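Local coordinates for protein trans-2-enoyl-CoA reductase [NADH] (Treponema denticola ATCC 35405, PDB 4GGO) that catalyses the NADH-dependent reduction of the carbon-carbon double bond of crotonyl-CoA and longer trans-2-enoyl-CoA thioesters in fatty acid synthesis, at residues D30-E33 with Y34-R38; S66-T69 with A70-Y74; A242-K246 with G247-K251; E257-A260 with H261-N264; A352-A355 with L356-K359. All blocks are in the same frame, centred on the assembly; numbering follows the deposited sequence.

Contact 1 of 5, residues D30-E33 with Y34-R38; sequences DQIE and YTKKR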
loop_
_atom_site.group_PDB
_atom_site.type_symbol
_atom_site.label_atom_id
_atom_site.label_comp_id
_atom_site.label_asym_id
_atom_site.label_seq_id
_atom_site.Cartn_x
_atom_site.Cartn_y
_atom_site.Cartn_z
ATOM N N ASP A 30 5.662 -16.159 0.084
ATOM C CA ASP A 30 5.155 -16.277 -1.280
ATOM C C ASP A 30 5.535 -15.061 -2.119
ATOM O O ASP A 30 5.829 -15.188 -3.307
ATOM C CB ASP A 30 3.635 -16.466 -1.290
ATOM C CG ASP A 30 3.215 -17.846 -0.822
ATOM O OD1 ASP A 30 4.094 -18.722 -0.680
ATOM O OD2 ASP A 30 2.002 -18.057 -0.606
ATOM N N GLN A 31 5.528 -13.887 -1.497
ATOM C CA GLN A 31 5.909 -12.663 -2.192
ATOM C C GLN A 31 7.402 -12.667 -2.499
ATOM O O GLN A 31 7.827 -12.208 -3.559
ATOM C CB GLN A 31 5.539 -11.428 -1.371
ATOM C CG GLN A 31 4.041 -11.208 -1.220
ATOM C CD GLN A 31 3.714 -9.943 -0.451
ATOM O OE1 GLN A 31 4.161 -8.852 -0.808
ATOM N NE2 GLN A 31 2.936 -10.083 0.617
ATOM N N ILE A 32 8.190 -13.187 -1.563
ATOM C CA ILE A 32 9.630 -13.311 -1.754
ATOM C C ILE A 32 9.934 -14.267 -2.902
ATOM O O ILE A 32 10.777 -13.979 -3.752
ATOM C CB ILE A 32 10.332 -13.805 -0.472
ATOM C CG1 ILE A 32 10.156 -12.787 0.654
ATOM C CG2 ILE A 32 11.812 -14.050 -0.729
ATOM C CD1 ILE A 32 10.671 -13.265 1.991
ATOM N N GLU A 33 9.236 -15.399 -2.927
ATOM C CA GLU A 33 9.436 -16.391 -3.978
ATOM C C GLU A 33 9.093 -15.826 -5.353
ATOM O O GLU A 33 9.793 -16.091 -6.330
ATOM C CB GLU A 33 8.620 -17.658 -3.706
ATOM C CG GLU A 33 8.789 -18.734 -4.773
ATOM C CD GLU A 33 7.988 -19.989 -4.481
ATOM O OE1 GLU A 33 7.416 -20.091 -3.375
ATOM O OE2 GLU A 33 7.929 -20.874 -5.362
ATOM N N TYR A 34 8.019 -15.044 -5.427
ATOM C CA TYR A 34 7.639 -14.415 -6.685
ATOM C C TYR A 34 8.702 -13.421 -7.130
ATOM O O TYR A 34 9.083 -13.389 -8.300
ATOM C CB TYR A 34 6.287 -13.703 -6.575
ATOM C CG TYR A 34 5.906 -12.975 -7.847
ATOM C CD1 TYR A 34 5.260 -13.641 -8.881
ATOM C CD2 TYR A 34 6.205 -11.627 -8.021
ATOM C CE1 TYR A 34 4.918 -12.985 -10.049
ATOM C CE2 TYR A 34 5.867 -10.965 -9.188
ATOM C CZ TYR A 34 5.223 -11.648 -10.196
ATOM O OH TYR A 34 4.883 -10.994 -11.358
ATOM N N THR A 35 9.167 -12.608 -6.186
ATOM C CA THR A 35 10.151 -11.570 -6.472
ATOM C C THR A 35 11.450 -12.148 -7.034
ATOM O O THR A 35 12.043 -11.585 -7.954
ATOM C CB THR A 35 10.463 -10.733 -5.213
ATOM O OG1 THR A 35 9.248 -10.170 -4.701
ATOM C CG2 THR A 35 11.435 -9.610 -5.541
ATOM N N LYS A 36 11.885 -13.276 -6.479
ATOM C CA LYS A 36 13.092 -13.943 -6.958
ATOM C C LYS A 36 12.913 -14.448 -8.387
ATOM O O LYS A 36 13.870 -14.506 -9.160
ATOM C CB LYS A 36 13.474 -15.102 -6.032
ATOM C CG LYS A 36 13.957 -14.668 -4.656
ATOM C CD LYS A 36 14.289 -15.872 -3.787
ATOM C CE LYS A 36 14.868 -15.447 -2.448
ATOM N NZ LYS A 36 16.169 -14.741 -2.608
ATOM N N LYS A 37 11.682 -14.806 -8.735
ATOM C CA LYS A 37 11.379 -15.285 -10.080
ATOM C C LYS A 37 11.096 -14.134 -11.036
ATOM O O LYS A 37 11.302 -14.256 -12.242
ATOM C CB LYS A 37 10.175 -16.227 -10.061
ATOM C CG LYS A 37 10.365 -17.478 -9.228
ATOM C CD LYS A 37 9.138 -18.372 -9.316
ATOM C CE LYS A 37 9.296 -19.608 -8.449
ATOM N NZ LYS A 37 10.517 -20.380 -8.808
ATOM N N ARG A 38 10.617 -13.018 -10.496
ATOM C CA ARG A 38 10.238 -11.874 -11.319
ATOM C C ARG A 38 11.437 -10.986 -11.634
ATOM O O ARG A 38 11.654 -10.601 -12.783
ATOM C CB ARG A 38 9.141 -11.062 -10.629
ATOM C CG ARG A 38 8.715 -9.819 -11.389
ATOM C CD ARG A 38 8.197 -10.169 -12.773
ATOM N NE ARG A 38 7.728 -8.990 -13.495
ATOM C CZ ARG A 38 8.511 -8.197 -14.218
ATOM N NH1 ARG A 38 9.811 -8.449 -14.313
ATOM N NH2 ARG A 38 7.996 -7.146 -14.845
#

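Contact 2 of 5, residues S66-T69 with A70-Y74; sequences SRIT and AAFGY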
loop_
_atom_site.group_PDB
_atom_site.type_symbol
_atom_site.label_atom_id
_atom_site.label_comp_id
_atom_site.label_asym_id
_atom_site.label_seq_id
_atom_site.Cartn_x
_atom_site.Cartn_y
_atom_site.Cartn_z
ATOM N N SER A 66 7.194 -3.272 -1.535
ATOM C CA SER A 66 8.299 -2.393 -1.897
ATOM C C SER A 66 9.587 -2.797 -1.189
ATOM O O SER A 66 10.670 -2.747 -1.772
ATOM C CB SER A 66 7.957 -0.939 -1.571
ATOM O OG SER A 66 6.769 -0.536 -2.233
ATOM N N ARG A 67 9.464 -3.196 0.073
ATOM C CA ARG A 67 10.623 -3.621 0.845
ATOM C C ARG A 67 11.118 -4.971 0.341
ATOM O O ARG A 67 12.320 -5.181 0.177
ATOM C CB ARG A 67 10.288 -3.694 2.336
ATOM C CG ARG A 67 11.508 -3.598 3.239
ATOM C CD ARG A 67 11.149 -3.787 4.706
ATOM N NE ARG A 67 12.327 -3.672 5.560
ATOM C CZ ARG A 67 12.327 -3.879 6.874
ATOM N NH1 ARG A 67 11.206 -4.219 7.496
ATOM N NH2 ARG A 67 13.451 -3.749 7.564
ATOM N N ILE A 68 10.181 -5.878 0.084
ATOM C CA ILE A 68 10.505 -7.207 -0.426
ATOM C C ILE A 68 11.176 -7.146 -1.801
ATOM O O ILE A 68 12.157 -7.847 -2.052
ATOM C CB ILE A 68 9.247 -8.101 -0.491
ATOM C CG1 ILE A 68 8.764 -8.437 0.922
ATOM C CG2 ILE A 68 9.523 -9.377 -1.272
ATOM C CD1 ILE A 68 7.517 -9.290 0.954
ATOM N N THR A 69 10.649 -6.302 -2.684
ATOM C CA THR A 69 11.221 -6.147 -4.018
ATOM C C THR A 69 12.642 -5.586 -3.948
ATOM O O THR A 69 13.542 -6.060 -4.641
ATOM C CB THR A 69 10.354 -5.236 -4.914
ATOM O OG1 THR A 69 9.035 -5.785 -5.026
ATOM C CG2 THR A 69 10.964 -5.117 -6.307
ATOM N N ALA A 70 12.838 -4.580 -3.103
ATOM C CA ALA A 70 14.152 -3.968 -2.940
ATOM C C ALA A 70 15.154 -4.952 -2.348
ATOM O O ALA A 70 16.279 -5.069 -2.829
ATOM C CB ALA A 70 14.058 -2.721 -2.072
ATOM N N ALA A 71 14.732 -5.664 -1.310
ATOM C CA ALA A 71 15.625 -6.568 -0.590
ATOM C C ALA A 71 15.891 -7.871 -1.340
ATOM O O ALA A 71 17.040 -8.241 -1.559
ATOM C CB ALA A 71 15.078 -6.857 0.805
ATOM N N PHE A 72 14.828 -8.564 -1.736
ATOM C CA PHE A 72 14.982 -9.903 -2.298
ATOM C C PHE A 72 15.055 -9.930 -3.821
ATOM O O PHE A 72 15.302 -10.977 -4.419
ATOM C CB PHE A 72 13.874 -10.825 -1.787
ATOM C CG PHE A 72 13.878 -10.993 -0.297
ATOM C CD1 PHE A 72 14.776 -11.852 0.314
ATOM C CD2 PHE A 72 12.995 -10.280 0.497
ATOM C CE1 PHE A 72 14.786 -12.004 1.687
ATOM C CE2 PHE A 72 13.001 -10.430 1.870
ATOM C CZ PHE A 72 13.898 -11.293 2.466
ATOM N N GLY A 73 14.847 -8.776 -4.445
ATOM C CA GLY A 73 14.975 -8.665 -5.885
ATOM C C GLY A 73 16.279 -8.004 -6.281
ATOM O O GLY A 73 16.890 -8.361 -7.289
ATOM N N TYR A 74 16.717 -7.040 -5.477
ATOM C CA TYR A 74 17.899 -6.254 -5.811
ATOM C C TYR A 74 19.030 -6.387 -4.791
ATOM O O TYR A 74 20.150 -5.943 -5.040
ATOM C CB TYR A 74 17.521 -4.784 -6.014
ATOM C CG TYR A 74 16.669 -4.549 -7.242
ATOM C CD1 TYR A 74 17.252 -4.315 -8.482
ATOM C CD2 TYR A 74 15.281 -4.572 -7.165
ATOM C CE1 TYR A 74 16.480 -4.104 -9.609
ATOM C CE2 TYR A 74 14.499 -4.363 -8.287
ATOM C CZ TYR A 74 15.104 -4.129 -9.506
ATOM O OH TYR A 74 14.333 -3.919 -10.625
#

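Contact 3 of 5, residues A242-K246 with G247-K251; sequences ALYRK and GTIGK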
loop_
_atom_site.group_PDB
_atom_site.type_symbol
_atom_site.label_atom_id
_atom_site.label_comp_id
_atom_site.label_asym_id
_atom_site.label_seq_id
_atom_site.Cartn_x
_atom_site.Cartn_y
_atom_site.Cartn_z
ATOM N N ALA A 242 -16.249 11.137 -7.659
ATOM C CA ALA A 242 -16.851 11.999 -6.644
ATOM C C ALA A 242 -16.058 11.995 -5.340
ATOM O O ALA A 242 -16.214 12.885 -4.504
ATOM C CB ALA A 242 -18.296 11.590 -6.389
ATOM N N LEU A 243 -15.203 10.990 -5.175
ATOM C CA LEU A 243 -14.374 10.869 -3.981
ATOM C C LEU A 243 -12.895 11.081 -4.289
ATOM O O LEU A 243 -12.242 11.928 -3.681
ATOM C CB LEU A 243 -14.574 9.496 -3.340
ATOM C CG LEU A 243 -16.021 9.134 -3.006
ATOM C CD1 LEU A 243 -16.105 7.733 -2.430
ATOM C CD2 LEU A 243 -16.613 10.147 -2.042
ATOM N N TYR A 244 -12.374 10.309 -5.239
ATOM C CA TYR A 244 -10.942 10.301 -5.524
ATOM C C TYR A 244 -10.477 11.493 -6.357
ATOM O O TYR A 244 -9.294 11.830 -6.356
ATOM C CB TYR A 244 -10.541 8.993 -6.208
ATOM C CG TYR A 244 -10.674 7.776 -5.321
ATOM C CD1 TYR A 244 -9.667 7.430 -4.430
ATOM C CD2 TYR A 244 -11.803 6.971 -5.377
ATOM C CE1 TYR A 244 -9.782 6.321 -3.618
ATOM C CE2 TYR A 244 -11.927 5.858 -4.569
ATOM C CZ TYR A 244 -10.915 5.538 -3.693
ATOM O OH TYR A 244 -11.035 4.430 -2.887
ATOM N N ARG A 245 -11.406 12.125 -7.068
ATOM C CA ARG A 245 -11.081 13.299 -7.871
ATOM C C ARG A 245 -11.467 14.593 -7.164
ATOM O O ARG A 245 -10.627 15.466 -6.943
ATOM C CB ARG A 245 -11.795 13.247 -9.223
ATOM C CG ARG A 245 -10.878 13.152 -10.428
ATOM C CD ARG A 245 -10.457 11.715 -10.685
ATOM N NE ARG A 245 -10.132 11.488 -12.090
ATOM C CZ ARG A 245 -10.247 10.312 -12.701
ATOM N NH1 ARG A 245 -10.682 9.255 -12.027
ATOM N NH2 ARG A 245 -9.931 10.191 -13.983
ATOM N N LYS A 246 -12.744 14.704 -6.814
ATOM C CA LYS A 246 -13.298 15.954 -6.307
ATOM C C LYS A 246 -13.697 15.885 -4.832
ATOM O O LYS A 246 -14.226 16.852 -4.291
ATOM C CB LYS A 246 -14.505 16.379 -7.157
ATOM C CG LYS A 246 -14.238 16.411 -8.661
ATOM C CD LYS A 246 -15.431 16.952 -9.453
ATOM C CE LYS A 246 -15.761 18.388 -9.071
ATOM N NZ LYS A 246 -16.896 18.959 -9.860
ATOM N N GLY A 247 -13.442 14.750 -4.187
ATOM C CA GLY A 247 -13.801 14.574 -2.788
ATOM C C GLY A 247 -12.657 14.872 -1.837
ATOM O O GLY A 247 -11.636 15.432 -2.241
ATOM N N THR A 248 -12.831 14.500 -0.571
ATOM C CA THR A 248 -11.811 14.713 0.451
ATOM C C THR A 248 -10.522 13.974 0.108
ATOM O O THR A 248 -9.425 14.484 0.332
ATOM C CB THR A 248 -12.302 14.261 1.837
ATOM O OG1 THR A 248 -12.687 12.882 1.783
ATOM C CG2 THR A 248 -13.493 15.095 2.273
ATOM N N ILE A 249 -10.664 12.771 -0.441
ATOM C CA ILE A 249 -9.519 12.004 -0.912
ATOM C C ILE A 249 -8.836 12.754 -2.049
ATOM O O ILE A 249 -7.608 12.827 -2.114
ATOM C CB ILE A 249 -9.943 10.612 -1.420
ATOM C CG1 ILE A 249 -10.585 9.804 -0.292
ATOM C CG2 ILE A 249 -8.750 9.863 -2.000
ATOM C CD1 ILE A 249 -11.106 8.453 -0.735
ATOM N N GLY A 250 -9.651 13.316 -2.937
ATOM C CA GLY A 250 -9.156 14.058 -4.081
ATOM C C GLY A 250 -8.307 15.254 -3.702
ATOM O O GLY A 250 -7.322 15.560 -4.369
ATOM N N LYS A 251 -8.687 15.932 -2.625
ATOM C CA LYS A 251 -7.930 17.086 -2.155
ATOM C C LYS A 251 -6.601 16.661 -1.538
ATOM O O LYS A 251 -5.588 17.341 -1.700
ATOM C CB LYS A 251 -8.751 17.907 -1.158
ATOM C CG LYS A 251 -9.457 19.105 -1.781
ATOM C CD LYS A 251 -10.308 18.692 -2.972
ATOM C CE LYS A 251 -10.818 19.900 -3.739
ATOM N NZ LYS A 251 -11.647 19.495 -4.907
#

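Contact 4 of 5, residues E257-A260 with H261-N264; sequences EATA and HRLN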
loop_
_atom_site.group_PDB
_atom_site.type_symbol
_atom_site.label_atom_id
_atom_site.label_comp_id
_atom_site.label_asym_id
_atom_site.label_seq_id
_atom_site.Cartn_x
_atom_site.Cartn_y
_atom_site.Cartn_z
ATOM N N GLU A 257 0.475 15.683 -4.727
ATOM C CA GLU A 257 1.085 16.011 -6.011
ATOM C C GLU A 257 1.853 17.328 -5.952
ATOM O O GLU A 257 2.948 17.444 -6.503
ATOM C CB GLU A 257 0.019 16.056 -7.110
ATOM C CG GLU A 257 -0.634 14.709 -7.386
ATOM C CD GLU A 257 -1.867 14.817 -8.263
ATOM O OE1 GLU A 257 -2.306 15.953 -8.545
ATOM O OE2 GLU A 257 -2.402 13.764 -8.670
ATOM N N ALA A 258 1.276 18.317 -5.277
ATOM C CA ALA A 258 1.933 19.607 -5.104
ATOM C C ALA A 258 3.180 19.464 -4.234
ATOM O O ALA A 258 4.144 20.215 -4.382
ATOM C CB ALA A 258 0.974 20.608 -4.492
ATOM N N THR A 259 3.151 18.492 -3.328
ATOM C CA THR A 259 4.284 18.229 -2.447
ATOM C C THR A 259 5.464 17.634 -3.212
ATOM O O THR A 259 6.596 18.095 -3.069
ATOM C CB THR A 259 3.891 17.300 -1.281
ATOM O OG1 THR A 259 2.929 17.959 -0.447
ATOM C CG2 THR A 259 5.112 16.944 -0.447
ATOM N N ALA A 260 5.193 16.616 -4.026
ATOM C CA ALA A 260 6.222 15.989 -4.855
ATOM C C ALA A 260 6.833 17.025 -5.779
ATOM O O ALA A 260 8.006 16.953 -6.142
ATOM C CB ALA A 260 5.627 14.853 -5.669
ATOM N N HIS A 261 6.007 17.992 -6.155
ATOM C CA HIS A 261 6.411 19.069 -7.037
ATOM C C HIS A 261 7.348 20.026 -6.309
ATOM O O HIS A 261 8.395 20.405 -6.834
ATOM C CB HIS A 261 5.164 19.806 -7.519
ATOM C CG HIS A 261 5.426 20.793 -8.611
ATOM N ND1 HIS A 261 5.047 22.116 -8.521
ATOM C CD2 HIS A 261 6.013 20.650 -9.820
ATOM C CE1 HIS A 261 5.398 22.746 -9.627
ATOM N NE2 HIS A 261 5.982 21.880 -10.434
ATOM N N ARG A 262 6.967 20.411 -5.094
ATOM C CA ARG A 262 7.775 21.318 -4.287
ATOM C C ARG A 262 9.087 20.660 -3.859
ATOM O O ARG A 262 10.123 21.320 -3.771
ATOM C CB ARG A 262 6.983 21.794 -3.065
ATOM C CG ARG A 262 7.744 22.750 -2.161
ATOM C CD ARG A 262 6.816 23.510 -1.220
ATOM N NE ARG A 262 6.233 22.661 -0.183
ATOM C CZ ARG A 262 4.999 22.168 -0.223
ATOM N NH1 ARG A 262 4.206 22.436 -1.253
ATOM N NH2 ARG A 262 4.554 21.408 0.769
ATOM N N LEU A 263 9.033 19.356 -3.602
ATOM C CA LEU A 263 10.222 18.587 -3.243
ATOM C C LEU A 263 11.300 18.669 -4.323
ATOM O O LEU A 263 12.482 18.836 -4.021
ATOM C CB LEU A 263 9.855 17.122 -2.986
ATOM C CG LEU A 263 9.171 16.782 -1.660
ATOM C CD1 LEU A 263 8.813 15.304 -1.609
ATOM C CD2 LEU A 263 10.061 17.161 -0.486
ATOM N N ASN A 264 10.881 18.552 -5.579
ATOM C CA ASN A 264 11.801 18.607 -6.712
ATOM C C ASN A 264 12.410 19.990 -6.892
ATOM O O ASN A 264 13.551 20.132 -7.332
ATOM C CB ASN A 264 11.081 18.191 -7.996
ATOM C CG ASN A 264 10.761 16.714 -8.030
ATOM O OD1 ASN A 264 11.637 15.874 -7.830
ATOM N ND2 ASN A 264 9.496 16.388 -8.273
#

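Contact 5 of 5, residues A352-A355 with L356-K359; sequences AVSA and LMEK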
loop_
_atom_site.group_PDB
_atom_site.type_symbol
_atom_site.label_atom_id
_atom_site.label_comp_id
_atom_site.label_asym_id
_atom_site.label_seq_id
_atom_site.Cartn_x
_atom_site.Cartn_y
_atom_site.Cartn_z
ATOM N N ALA A 352 -15.139 -2.923 -20.240
ATOM C CA ALA A 352 -15.564 -4.256 -19.836
ATOM C C ALA A 352 -16.072 -4.255 -18.393
ATOM O O ALA A 352 -17.054 -4.925 -18.070
ATOM C CB ALA A 352 -14.425 -5.247 -20.000
ATOM N N VAL A 353 -15.399 -3.499 -17.530
ATOM C CA VAL A 353 -15.803 -3.394 -16.133
ATOM C C VAL A 353 -17.141 -2.670 -16.001
ATOM O O VAL A 353 -18.016 -3.099 -15.247
ATOM C CB VAL A 353 -14.736 -2.669 -15.283
ATOM C CG1 VAL A 353 -15.260 -2.404 -13.878
ATOM C CG2 VAL A 353 -13.452 -3.485 -15.232
ATOM N N SER A 354 -17.293 -1.575 -16.739
ATOM C CA SER A 354 -18.520 -0.784 -16.706
ATOM C C SER A 354 -19.724 -1.587 -17.185
ATOM O O SER A 354 -20.804 -1.507 -16.601
ATOM C CB SER A 354 -18.369 0.486 -17.545
ATOM O OG SER A 354 -17.474 1.396 -16.931
ATOM N N ALA A 355 -19.536 -2.358 -18.251
ATOM C CA ALA A 355 -20.603 -3.203 -18.772
ATOM C C ALA A 355 -20.951 -4.293 -17.765
ATOM O O ALA A 355 -22.118 -4.640 -17.588
ATOM C CB ALA A 355 -20.198 -3.817 -20.104
ATOM N N LEU A 356 -19.927 -4.817 -17.099
ATOM C CA LEU A 356 -20.106 -5.887 -16.128
ATOM C C LEU A 356 -20.879 -5.415 -14.899
ATOM O O LEU A 356 -21.759 -6.121 -14.405
ATOM C CB LEU A 356 -18.748 -6.461 -15.715
ATOM C CG LEU A 356 -18.760 -7.740 -14.878
ATOM C CD1 LEU A 356 -19.581 -8.819 -15.566
ATOM C CD2 LEU A 356 -17.338 -8.225 -14.630
ATOM N N MET A 357 -20.554 -4.219 -14.416
ATOM C CA MET A 357 -21.205 -3.670 -13.228
ATOM C C MET A 357 -22.705 -3.446 -13.429
ATOM O O MET A 357 -23.483 -3.532 -12.480
ATOM C CB MET A 357 -20.528 -2.368 -12.787
ATOM C CG MET A 357 -19.126 -2.552 -12.221
ATOM S SD MET A 357 -18.464 -1.059 -11.450
ATOM C CE MET A 357 -18.211 -0.009 -12.878
ATOM N N GLU A 358 -23.104 -3.160 -14.663
ATOM C CA GLU A 358 -24.511 -2.920 -14.978
ATOM C C GLU A 358 -25.332 -4.208 -15.003
ATOM O O GLU A 358 -26.554 -4.175 -14.857
ATOM C CB GLU A 358 -24.649 -2.195 -16.319
ATOM C CG GLU A 358 -24.224 -0.736 -16.292
ATOM C CD GLU A 358 -24.421 -0.049 -17.631
ATOM O OE1 GLU A 358 -24.776 -0.738 -18.611
ATOM O OE2 GLU A 358 -24.222 1.183 -17.704
ATOM N N LYS A 359 -24.659 -5.338 -15.185
ATOM C CA LYS A 359 -25.345 -6.620 -15.321
ATOM C C LYS A 359 -25.389 -7.410 -14.014
ATOM O O LYS A 359 -26.118 -8.397 -13.903
ATOM C CB LYS A 359 -24.687 -7.458 -16.420
ATOM C CG LYS A 359 -24.618 -6.759 -17.765
ATOM C CD LYS A 359 -23.827 -7.574 -18.773
ATOM C CE LYS A 359 -23.705 -6.843 -20.101
ATOM N NZ LYS A 359 -25.033 -6.608 -20.734
#

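Contact 1 of 5, residues D30-E33 with Y34-R38
Two donors of Thr35 share the carbonyl oxygen of Gln31. The backbone N of Thr35 approaches Gln31 O at 3.0 Å, the ordinary i to i+4 bond of a helix, and its hydroxyl OG1 gives a second, shorter bond of 2.7 Å to the same Gln31 O. The two come from opposite faces of the carbonyl plane. The first torsion of Thr35 (chi1 -57°) sets OG1 beside the backbone N and hence near the preceding turn. Threonine suits this buried place because the helix itself takes up its hydroxyl while CG2 is left for packing.

The other backbone bonds between the two segments keep the same spacing. Tyr34 N to Asp30 O and Lys36 N to Ile32 O are regular, but Lys37 N to Glu33 O is weak at 3.3 Å, close to the end of helix 21-38. This helix belongs to the NADH-binding part of the Rossmann-type fold. Gln31, Ile32 and Thr35 face helix 61-74, and Tyr34 and Thr35 touch helix 311-323.

Apolar contact is made by aliphatic parts. Ile32 CG2 meets Lys36 CE at 3.8 Å, the two side chains lying alongside each other and pointing the same way. A lysine does well at such a border, since its methylenes extend the apolar surface while its ammonium group forms a salt bridge with Glu110.

Charge enters more loosely between the exposed Glu33 and Lys37, also side by side. Glu33 OE2 touches the methylene Lys37 CE at 3.6 Å, whereas Lys37 NZ stays 4.3 Å from Glu33 OE2, too far for a salt bridge, though some attraction is probably left.

Contact 2 of 5, residues S66-T69 with A70-Y74
Ser66 O receives the backbone N of Ala70 at 3.1 Å, in the helix of a beta-alpha-beta unit of the Rossmann fold, where helix 61-74 connects parallel strands 52-56 and 77-82. The methyl of Ala70 also sits against Ser66 O, and the Ser66 hydroxyl is hydrogen-bonded to Tyr62 O and Tyr232 OH.

Arg67 O accepts from Ala71 N at 2.9 Å. The long side chain of Arg67 leaves this turn and is held by Thr78 and Thr116, close to Cys58 of the NAD site; the small Ala71 allows Phe103 of helix 95-110 to come near.

At Ile68 the backbone bond to Phe72 N is accompanied by a side-chain contact: Ile68 CG2 lies 4.0 Å from Phe72 CD2, and the two groups cross at a slant. Ile68 O sits at the edge of the Phe72 ring, near its plane. Both residues are buried and apolar, as fits a helix face packed on helix 21-38, and the Phe72 ring makes an edge-to-face stack with Phe103.

Thr69 O takes two weak bonds in the last turn, from Gly73 N and Tyr74 N. Gly73, lacking a side chain, fits close beside this oxygen. The Thr69 hydroxyl is spent on Ala65 O; chi1 of -59° sets OG1 beside the backbone N and CG2 anti to it, where CG2 meets Tyr74 CE2 at 4.1 Å. Thr69 O lies at the edge of that ring, 3.4 Å from Tyr74 CD2.

Contact 3 of 5, residues A242-K246 with G247-K251
Leu243 O takes Gly250 N at 3.0 Å, in its carbonyl plane, and a weak bond from Gly247 N at 3.1 Å, where the chain leaves helix 241-244 and turns into helix 248-266. Gly247 holds the N-cap position, and its O accepts from Lys251 N to start the first turn of the new helix. Glycine at 247 and 250 lets the two backbones approach this closely, with no side chain standing between them and Leu243 O or Arg245 O. Gly250 CA makes CA-H...O contacts, 3.2 Å to Tyr244 O and 3.5 Å to Arg245 O. Tyr244 O is buried here and has no hydrogen-bonding partner in the model.

The tight turn between the two helices carries Tyr244, the probable proton donor of the reductase, beside the substrate-binding Tyr234, with which it makes an edge-to-face stack. Lys253 of the NAD site follows on the second helix.

Ile249 points toward the first segment and packs on the Tyr244 ring, the two side chains running alongside each other in the same direction. Isoleucine suits the place because it branches at CB: chi1 of -61° puts CG2 anti to the backbone N and CG1 beside it, and both arms reach the ring. CD1 stands over one face in a CH-pi contact, 4.2 Å from the ring centroid and displaced toward the rim, while CG2 meets Tyr244 CD1 at 3.6 Å.

Contact 4 of 5, residues E257-A260 with H261-N264
Successive carbonyls of 257-260 accept the amides four residues on, in one unbroken run of helix: His261 N to Glu257 O at 3.1 Å, Arg262 N to Ala258 O at 2.9 Å, and Leu263 N to Thr259 O at 2.8 Å. The bond from Asn264 N to Ala260 O is longer and weak.

Arg262 folds back over the preceding turn. Its CG starts anti to the backbone N, and the bend at chi3 (70°) lays one face of the guanidinium over Thr259 CA. Arg262 NH2 remains 4.0 Å from Thr259 OG1; it is in a salt bridge with Glu211, while the threonine hydroxyl bonds to His255 O. Arginine suits the site because its flat group can rest on the backbone and still meet an acid of helix 208-219.

Helix 248-266 here flanks the parallel sheet of the Rossmann-type fold, with Ala260 and Leu263 packed against strand 270-276 and Trp210. The small methyl of Ala260 lets the helix lie close to Val274. Leu263 brings CG to 3.2 Å from Thr259 O, its first torsion (chi1 -76°) placing that carbon beside its own backbone N.

Asn264 ND2 comes to 2.7 Å from Ala260 O, but at a poor angle, and its hydrogen bond is made outside the two segments. Its OD1 accepts from Ala272 N, so the amide ties the helix to the strand that follows it.

Contact 5 of 5, residues A352-A355 with L356-K359
Val353 O accepts from Met357 N at 2.9 Å, and Ala352 O from Leu356 N at 3.0 Å, so the first two carbonyls of 352-355 are satisfied by regular helical bonds. The next two are served less well. Glu358 N divides itself between Ser354 O and Ala355 O, 3.4 Å from each, and both bonds are weak. The three-residue spacing already present in Glu358 N to Ala355 O is repeated by Lys359 N to Leu356 O. Met357 O takes a weak bond from Lys176 NZ, and Lys359 O is taken up by Asn364, in the connection to helix 365-368.

The Ser354 hydroxyl is satisfied backwards, by Gln350 O. Serine is short enough for its hydroxyl to return to the carbonyl one turn back.

Helix 347-359 belongs to the C-terminal part of the chain and packs against helix 291-305 through Ala352, Val353 and Met357. On that side Val353 CG1 meets Met357 CE at 3.9 Å, the two side chains at an oblique angle. Met357 curls back to make this contact: the bend at chi3 (-70°) returns its methyl over the preceding turn, where CE also lies 3.9 Å from Ser354 CA. An unbranched, flexible chain is well suited to follow the helix surface in this way.

On the exposed side, Lys359 lays its methylenes along Ala355 O, with CG at 3.3 Å from that oxygen. Leu356 and Lys359 both touch Leu368 of helix 365-368, an apolar partner for the leucine and for the aliphatic part of the lysine.

All five contacts are local turns of helices, but they serve different parts of the monomer. Contacts 1 and 2 touch directly, their centres 9 Å apart: Ile32 CD1 packs on Phe72 CE2 at 3.7 Å, and Thr35 OG1 on Ile68 CG2 at 3.5 Å. Both border the NAD site, the Gln31 side chain about 7 Å from Gly61 and that of Arg67 about 4 Å from that of Cys58. Contacts 3 and 4 share helix 248-266, with centres about 19 Å apart; Lys253 of the NAD site lies between them in sequence and pairs with Glu257. Contact 3 holds the probable proton donor Tyr244. The Val353 side chain of contact 5 is about 9 Å from that of substrate-binding Tyr234.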